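Local structure of DUF4440 domain-containing protein (Prochlorococcus marinus, 3HZP) at residues N95-T100 with M117-G122; A62-V67 with F82-K87. The protein is of unknown function but adopts an NTF2-like fold, a cone-like scaffold that in relatives often encloses a small-molecule pocket. All coordinates share one frame; numbering follows the deposited sequence.

Contacts 1 and 2 lie on the same mixed beta sheet, their centres 9 Å apart. Contact 2 comes first along the chain, within the hairpin of strands 57-72 and 77-90; contact 1 follows, within the hairpin of strands 93-108 and 111-119. Strands 77-90 and 93-108 are sheet neighbours, and so the two contacts meet directly. Lys87 NZ makes a salt bridge to Asp96 OD1 at 2.8 Å, and Leu98 CD1 packs on Thr83 CG2 at 3.4 Å. Four consecutive strands of the NTF2-like sheet are thus tied side by side, with contact 2 at the 57-72 margin and contact 1 reaching the second subunit.

Contact 1: N95-T100 with M117-G122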
ATOM      1  N   ASN A  95     -15.857   0.357  17.726  1.00 22.53           N
ATOM      2  CA  ASN A  95     -15.782   0.622  16.304  1.00 24.74           C
ATOM      3  C   ASN A  95     -15.509  -0.655  15.533  1.00 22.15           C
ATOM      4  O   ASN A  95     -14.804  -1.518  16.023  1.00 19.63           O
ATOM      5  CB  ASN A  95     -14.597   1.530  16.053  1.00 27.01           C
ATOM      6  CG  ASN A  95     -14.759   2.876  16.682  1.00 34.75           C
ATOM      7  OD1 ASN A  95     -15.428   3.747  16.119  1.00 41.92           O
ATOM      8  ND2 ASN A  95     -14.154   3.065  17.861  1.00 33.27           N
ATOM      9  N   ASP A  96     -16.055  -0.746  14.328  1.00 18.67           N
ATOM     10  CA  ASP A  96     -15.695  -1.752  13.354  1.00 17.36           C
ATOM     11  C   ASP A  96     -14.684  -1.085  12.413  1.00 18.17           C
ATOM     12  O   ASP A  96     -14.736   0.141  12.192  1.00 19.51           O
ATOM     13  CB  ASP A  96     -16.911  -2.220  12.547  1.00 21.29           C
ATOM     14  CG  ASP A  96     -17.911  -3.034  13.377  1.00 30.01           C
ATOM     15  OD1 ASP A  96     -17.496  -3.790  14.253  1.00 27.48           O
ATOM     16  OD2 ASP A  96     -19.125  -2.918  13.123  1.00 38.66           O
ATOM     17  N   ASP A  97     -13.774  -1.880  11.872  1.00 15.40           N
ATOM     18  CA  ASP A  97     -12.736  -1.368  11.002  1.00 15.16           C
ATOM     19  C   ASP A  97     -12.526  -2.405   9.905  1.00 15.38           C
ATOM     20  O   ASP A  97     -12.324  -3.602  10.183  1.00 16.57           O
ATOM     21  CB  ASP A  97     -11.457  -1.189  11.832  1.00 15.68           C
ATOM     22  CG  ASP A  97     -10.346  -0.522  11.083  1.00 16.66           C
ATOM     23  OD1 ASP A  97     -10.533   0.566  10.511  1.00 16.15           O
ATOM     24  OD2 ASP A  97      -9.236  -1.088  11.134  1.00 18.20           O
ATOM     25  N   LEU A  98     -12.528  -1.954   8.660  1.00 14.33           N
ATOM     26  CA  LEU A  98     -12.452  -2.842   7.514  1.00 14.96           C
ATOM     27  C   LEU A  98     -11.595  -2.247   6.403  1.00 14.41           C
ATOM     28  O   LEU A  98     -12.142  -1.854   5.356  1.00 15.94           O
ATOM     29  CB  LEU A  98     -13.874  -3.131   7.007  1.00 17.07           C
ATOM     30  CG  LEU A  98     -13.998  -4.331   6.109  1.00 17.07           C
ATOM     31  CD1 LEU A  98     -13.800  -5.646   6.897  1.00 18.27           C
ATOM     32  CD2 LEU A  98     -15.395  -4.295   5.455  1.00 18.15           C
ATOM     33  N   PRO A  99     -10.282  -2.089   6.636  1.00 13.92           N
ATOM     34  CA  PRO A  99      -9.398  -1.558   5.584  1.00 13.51           C
ATOM     35  C   PRO A  99      -8.967  -2.634   4.573  1.00 13.77           C
ATOM     36  O   PRO A  99      -8.936  -3.847   4.854  1.00 15.00           O
ATOM     37  CB  PRO A  99      -8.174  -1.103   6.344  1.00 13.29           C
ATOM     38  CG  PRO A  99      -8.120  -2.057   7.520  1.00 14.29           C
ATOM     39  CD  PRO A  99      -9.537  -2.263   7.888  1.00 13.83           C
ATOM     40  N   THR A 100      -8.519  -2.146   3.428  1.00 13.02           N
ATOM     41  CA  THR A 100      -7.635  -2.874   2.524  1.00 12.02           C
ATOM     42  C   THR A 100      -6.185  -2.641   2.923  1.00 12.74           C
ATOM     43  O   THR A 100      -5.777  -1.486   3.167  1.00 12.74           O
ATOM     44  CB  THR A 100      -7.806  -2.381   1.076  1.00 13.23           C
ATOM     45  OG1 THR A 100      -9.160  -2.628   0.672  1.00 13.73           O
ATOM     46  CG2 THR A 100      -6.842  -3.106   0.093  1.00 14.22           C
HETATM   47  N   MSE A 117       3.873  -2.492   5.195  0.67 12.52           N
HETATM   48  CA  MSE A 117       2.414  -2.588   5.251  0.67 12.53           C
HETATM   49  C   MSE A 117       1.790  -1.186   5.128  0.67 14.28           C
HETATM   50  O   MSE A 117       2.189  -0.290   5.864  0.67 13.15           O
HETATM   51  CB  MSE A 117       1.963  -3.231   6.554  0.67 14.21           C
HETATM   52  CG  MSE A 117       0.450  -3.406   6.684  0.67 12.79           C
HETATM   53 SE   MSE A 117      -0.123  -4.321   8.300  0.50 12.81          SE
HETATM   54  CE  MSE A 117       0.597  -6.076   7.803  0.67 14.11           C
ATOM     55  N   GLN A 118       0.829  -1.042   4.213  1.00 12.52           N
ATOM     56  CA  GLN A 118       0.035   0.160   4.083  1.00 11.95           C
ATOM     57  C   GLN A 118      -1.423  -0.213   4.187  1.00 13.16           C
ATOM     58  O   GLN A 118      -1.885  -1.144   3.528  1.00 13.21           O
ATOM     59  CB  GLN A 118       0.322   0.871   2.744  1.00 12.45           C
ATOM     60  CG  GLN A 118      -0.535   2.132   2.523  1.00 11.51           C
ATOM     61  CD  GLN A 118      -0.019   3.105   1.493  1.00 14.51           C
ATOM     62  OE1 GLN A 118       1.064   2.917   0.933  1.00 17.43           O
ATOM     63  NE2 GLN A 118      -0.749   4.180   1.276  1.00 12.32           N
ATOM     64  N   ARG A 119      -2.158   0.545   4.982  1.00 12.30           N
ATOM     65  CA  ARG A 119      -3.588   0.349   5.144  1.00 11.63           C
ATOM     66  C   ARG A 119      -4.407   1.541   4.706  1.00 11.91           C
ATOM     67  O   ARG A 119      -3.972   2.685   4.814  1.00 12.28           O
ATOM     68  CB  ARG A 119      -3.976  -0.010   6.585  1.00 12.37           C
ATOM     69  CG  ARG A 119      -3.700   1.058   7.619  1.00 13.78           C
ATOM     70  CD  ARG A 119      -4.569   0.887   8.866  1.00 13.17           C
ATOM     71  NE  ARG A 119      -5.944   1.227   8.584  1.00 12.33           N
ATOM     72  CZ  ARG A 119      -6.984   0.900   9.335  1.00 13.90           C
ATOM     73  NH1 ARG A 119      -6.815   0.231  10.462  1.00 15.05           N
ATOM     74  NH2 ARG A 119      -8.199   1.243   8.956  1.00 14.90           N
ATOM     75  N   SER A 120      -5.634   1.256   4.288  1.00 12.11           N
ATOM     76  CA  SER A 120      -6.591   2.273   3.888  1.00 11.69           C
ATOM     77  C   SER A 120      -7.421   2.721   5.093  1.00 11.86           C
ATOM     78  O   SER A 120      -7.291   2.176   6.178  1.00 13.19           O
ATOM     79  CB  SER A 120      -7.527   1.742   2.799  1.00 11.90           C
ATOM     80  OG  SER A 120      -8.448   0.767   3.318  1.00 12.24           O
ATOM     81  N   SER A 121      -8.333   3.652   4.863  0.50 12.11           N
ATOM     82  CA  SER A 121      -9.389   3.903   5.826  0.50 13.36           C
ATOM     83  C   SER A 121     -10.219   2.612   6.029  0.50 12.51           C
ATOM     84  O   SER A 121     -10.172   1.630   5.250  0.50 11.03           O
ATOM     85  CB  SER A 121     -10.221   5.112   5.369  0.50 13.03           C
ATOM     86  OG  SER A 121      -9.462   6.323   5.449  0.50 15.64           O
ATOM     87  N   GLY A 122     -10.957   2.585   7.132  1.00 14.67           N
ATOM     88  CA  GLY A 122     -11.613   1.353   7.537  1.00 14.41           C
ATOM     89  C   GLY A 122     -13.051   1.143   7.136  1.00 15.24           C
ATOM     90  O   GLY A 122     -13.726   0.340   7.775  1.00 15.64           O
TER
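Pro99 and Gly122 mark the closest backbone approach, 4.1 Å between their CA atoms, where the touching parts run 138° apart and Leu98 N donates to Gly122 O at 2.7 Å. Farther along, Ser120 N binds Thr100 O, while the return bond goes to a side chain: Thr100 N donates to Ser120 OG at 2.9 Å, and that hydroxyl itself donates to Ser121 O. With OG placed between its own backbone N and carbonyl carbon, Ser120 can serve both backbones.

The guanidinium of Arg119 meets the Asp97 carboxylate end-on, one nitrogen to each oxygen, both through syn lone pairs. The NH2 bond to OD1 of Asp97 is 2.9 Å and nearly straight (177°); NH1 to OD2 is 2.8 Å but bent. The two planes lie 30° apart. Along its adjacent edge, NE and NH2 both donate to Ser120 O, and Pro99 CG sits over the centre of one face, 3.6 Å above the plane. Four bonds and this cover fix its rotation. Were Arg119 an alanine, the Asp97 carboxylate would probably lose its counter-charge, Ser120 O both of its guanidinium donors and Pro99 the flat group it packs on. Gly122 CA lies only 3.3 Å from Asp97 OD1, where a side chain would clash.

Arg119 NH1 also binds a pentaethylene glycol, probably from the crystallisation liquor, and Thr100 OG1 bonds Gly40 O of the second subunit. The arrangement is the open end of an antiparallel hairpin in an NTF2-like sheet, where a bidentate salt bridge joins the two chain segments and hydrogen bonds hold the departing residues 120-122, beside the dimer interface.

Contact 2: A62-V67 with F82-K87; sequences AEITKV and FTLGSK
The first torsions of Ile64 and Phe82 turn the two side chains toward each other: CG1 of Ile64 stands opposite its carbonyl carbon (chi1 -54°), and the Phe82 ring is carried between backbone N and carbonyl carbon (chi1 60°). These settings bring Ile64 CD1 obliquely against the ring, 3.7 Å from Phe82 CE2. The same methyl reaches Leu84 CD1 at 4.0 Å, so one branch tip touches both neighbours. Leu84 CD1 also lies against the backbone, 3.4 Å from Glu63 O. Ala62, Val67 and Ser86 share this face of the sheet. Leu12 of helix 4-15 packs on Ile64 and Phe82, and Ala16 on Ile64 and Leu84, which identifies it as the helix-covered side.

Segments 62-67 and 82-87 run antiparallel, 154° between their directions, their axes approaching to 4.7 Å. Glu63 and Gly85 form a hydrogen-bonded pair: Glu63 N donates to Gly85 O, and Gly85 N answers to Glu63 O. Beyond Ile64 the register slips by one residue. Thr65 and Lys66 both face Thr83 in a classic beta bulge, a common feature of the strongly curved sheets of NTF2-like folds. The helical-type backbone of Thr65 makes room for the extra residue. Its N gives a weak bond to Thr83 O, whereas Thr83 N donates to Lys66 O at 2.9 Å along a straighter path.

On the other face, Thr65 OG1 donates to Glu63 OE2 at 2.7 Å, using the carboxylate's anti lone pair and linking two residues of one strand. The hydroxyl lies above Gly85, 3.6 Å from its CA, where a side chain on the glycine would collide with it. Thr83 OG1, also on this face, bonds His68 NE2 farther along strand 57-72.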
ATOM      1  N   ALA A  62      -9.665  -9.316  15.636  1.00 14.54           N
ATOM      2  CA  ALA A  62      -9.112  -8.995  14.334  1.00 14.21           C
ATOM      3  C   ALA A  62      -9.022 -10.279  13.532  1.00 14.66           C
ATOM      4  O   ALA A  62      -8.736 -11.348  14.061  1.00 18.60           O
ATOM      5  CB  ALA A  62      -7.699  -8.365  14.442  1.00 18.04           C
ATOM      6  N   GLU A  63      -9.319 -10.185  12.260  1.00 15.85           N
ATOM      7  CA  GLU A  63      -9.235 -11.364  11.423  1.00 17.17           C
ATOM      8  C   GLU A  63      -8.771 -11.027  10.026  1.00 17.85           C
ATOM      9  O   GLU A  63      -8.985  -9.909   9.528  1.00 18.68           O
ATOM     10  CB  GLU A  63     -10.582 -12.008  11.319  1.00 19.98           C
ATOM     11  CG  GLU A  63     -11.586 -11.177  10.677  1.00 19.24           C
ATOM     12  CD  GLU A  63     -12.891 -11.920  10.364  1.00 26.06           C
ATOM     13  OE1 GLU A  63     -13.442 -12.638  11.250  1.00 27.02           O
ATOM     14  OE2 GLU A  63     -13.420 -11.740   9.239  1.00 25.50           O
ATOM     15  N   ILE A  64      -8.128 -11.994   9.392  1.00 16.84           N
ATOM     16  CA  ILE A  64      -7.826 -11.900   7.953  1.00 15.64           C
ATOM     17  C   ILE A  64      -9.118 -12.320   7.237  1.00 16.93           C
ATOM     18  O   ILE A  64      -9.367 -13.513   7.011  1.00 17.42           O
ATOM     19  CB  ILE A  64      -6.590 -12.754   7.559  1.00 15.32           C
ATOM     20  CG1 ILE A  64      -5.341 -12.418   8.416  1.00 17.63           C
ATOM     21  CG2 ILE A  64      -6.289 -12.546   6.063  1.00 17.70           C
ATOM     22  CD1 ILE A  64      -4.859 -10.926   8.379  1.00 19.19           C
ATOM     23  N   THR A  65      -9.974 -11.371   6.911  1.00 15.73           N
ATOM     24  CA  THR A  65     -11.272 -11.635   6.345  1.00 16.26           C
ATOM     25  C   THR A  65     -11.193 -12.261   4.948  1.00 16.65           C
ATOM     26  O   THR A  65     -11.905 -13.213   4.618  1.00 17.87           O
ATOM     27  CB  THR A  65     -12.114 -10.365   6.310  1.00 20.53           C
ATOM     28  OG1 THR A  65     -12.202  -9.862   7.656  1.00 19.45           O
ATOM     29  CG2 THR A  65     -13.501 -10.630   5.793  1.00 22.60           C
ATOM     30  N   LYS A  66     -10.341 -11.690   4.106  1.00 14.88           N
ATOM     31  CA  LYS A  66     -10.244 -12.145   2.727  1.00 15.00           C
ATOM     32  C   LYS A  66      -8.906 -11.743   2.168  1.00 14.36           C
ATOM     33  O   LYS A  66      -8.504 -10.577   2.332  1.00 15.06           O
ATOM     34  CB  LYS A  66     -11.350 -11.521   1.843  1.00 16.25           C
ATOM     35  CG  LYS A  66     -11.398 -12.080   0.406  1.00 17.72           C
ATOM     36  CD  LYS A  66     -11.787 -13.518   0.381  1.00 24.87           C
ATOM     37  CE  LYS A  66     -11.603 -14.128  -1.009  1.00 38.54           C
ATOM     38  NZ  LYS A  66     -12.311 -13.359  -2.032  1.00 42.22           N
ATOM     39  N   VAL A  67      -8.231 -12.689   1.529  1.00 14.40           N
ATOM     40  CA  VAL A  67      -7.016 -12.432   0.794  1.00 14.22           C
ATOM     41  C   VAL A  67      -7.386 -12.201  -0.655  1.00 15.48           C
ATOM     42  O   VAL A  67      -8.004 -13.052  -1.303  1.00 17.11           O
ATOM     43  CB  VAL A  67      -5.987 -13.562   0.945  1.00 15.26           C
ATOM     44  CG1 VAL A  67      -4.792 -13.346   0.032  1.00 15.26           C
ATOM     45  CG2 VAL A  67      -5.571 -13.714   2.414  1.00 17.62           C
ATOM     46  N   PHE A  82      -4.975  -7.954   1.522  1.00 12.72           N
ATOM     47  CA  PHE A  82      -6.096  -8.519   2.234  1.00 13.15           C
ATOM     48  C   PHE A  82      -6.960  -7.473   2.856  1.00 14.34           C
ATOM     49  O   PHE A  82      -6.574  -6.306   2.989  1.00 14.73           O
ATOM     50  CB  PHE A  82      -5.560  -9.509   3.312  1.00 14.00           C
ATOM     51  CG  PHE A  82      -4.650  -8.878   4.328  1.00 13.20           C
ATOM     52  CD1 PHE A  82      -3.308  -8.714   4.059  1.00 12.90           C
ATOM     53  CD2 PHE A  82      -5.131  -8.447   5.559  1.00 15.15           C
ATOM     54  CE1 PHE A  82      -2.462  -8.131   4.976  1.00 15.10           C
ATOM     55  CE2 PHE A  82      -4.274  -7.840   6.467  1.00 14.99           C
ATOM     56  CZ  PHE A  82      -2.969  -7.705   6.193  1.00 15.05           C
ATOM     57  N   THR A  83      -8.176  -7.873   3.222  1.00 13.86           N
ATOM     58  CA  THR A  83      -9.062  -7.064   4.041  1.00 14.33           C
ATOM     59  C   THR A  83      -8.934  -7.559   5.458  1.00 15.30           C
ATOM     60  O   THR A  83      -9.001  -8.769   5.715  1.00 15.56           O
ATOM     61  CB  THR A  83     -10.502  -7.218   3.597  1.00 14.82           C
ATOM     62  OG1 THR A  83     -10.645  -6.705   2.275  1.00 15.06           O
ATOM     63  CG2 THR A  83     -11.436  -6.416   4.537  1.00 17.02           C
ATOM     64  N   LEU A  84      -8.677  -6.632   6.365  1.00 15.55           N
ATOM     65  CA  LEU A  84      -8.504  -6.917   7.791  1.00 16.55           C
ATOM     66  C   LEU A  84      -9.777  -6.464   8.487  1.00 18.87           C
ATOM     67  O   LEU A  84     -10.135  -5.286   8.435  1.00 21.02           O
ATOM     68  CB  LEU A  84      -7.322  -6.146   8.338  1.00 16.69           C
ATOM     69  CG  LEU A  84      -7.047  -6.329   9.828  1.00 21.98           C
ATOM     70  CD1 LEU A  84      -6.504  -7.678  10.050  1.00 22.56           C
ATOM     71  CD2 LEU A  84      -6.056  -5.231  10.344  1.00 22.08           C
ATOM     72  N   GLY A  85     -10.512  -7.364   9.111  1.00 15.22           N
ATOM     73  CA  GLY A  85     -11.741  -6.991   9.814  1.00 16.20           C
ATOM     74  C   GLY A  85     -11.492  -6.965  11.306  1.00 17.04           C
ATOM     75  O   GLY A  85     -11.097  -7.987  11.862  1.00 19.90           O
ATOM     76  N   SER A  86     -11.651  -5.799  11.945  1.00 15.94           N
ATOM     77  CA  SER A  86     -11.392  -5.658  13.355  1.00 15.58           C
ATOM     78  C   SER A  86     -12.518  -4.983  14.075  1.00 14.81           C
ATOM     79  O   SER A  86     -13.298  -4.225  13.491  1.00 15.49           O
ATOM     80  CB  SER A  86     -10.152  -4.826  13.635  1.00 16.98           C
ATOM     81  OG  SER A  86      -9.039  -5.397  13.001  1.00 21.77           O
ATOM     82  N   LYS A  87     -12.590  -5.274  15.377  1.00 14.62           N
ATOM     83  CA  LYS A  87     -13.407  -4.528  16.297  1.00 13.67           C
ATOM     84  C   LYS A  87     -12.508  -3.977  17.379  1.00 13.63           C
ATOM     85  O   LYS A  87     -11.687  -4.705  17.904  1.00 13.39           O
ATOM     86  CB  LYS A  87     -14.487  -5.435  16.917  1.00 12.79           C
ATOM     87  CG  LYS A  87     -15.446  -6.014  15.898  1.00 15.68           C
ATOM     88  CD  LYS A  87     -16.518  -6.911  16.527  1.00 19.44           C
ATOM     89  CE  LYS A  87     -17.571  -7.296  15.518  1.00 23.46           C
ATOM     90  NZ  LYS A  87     -18.538  -6.143  15.291  1.00 27.16           N
TER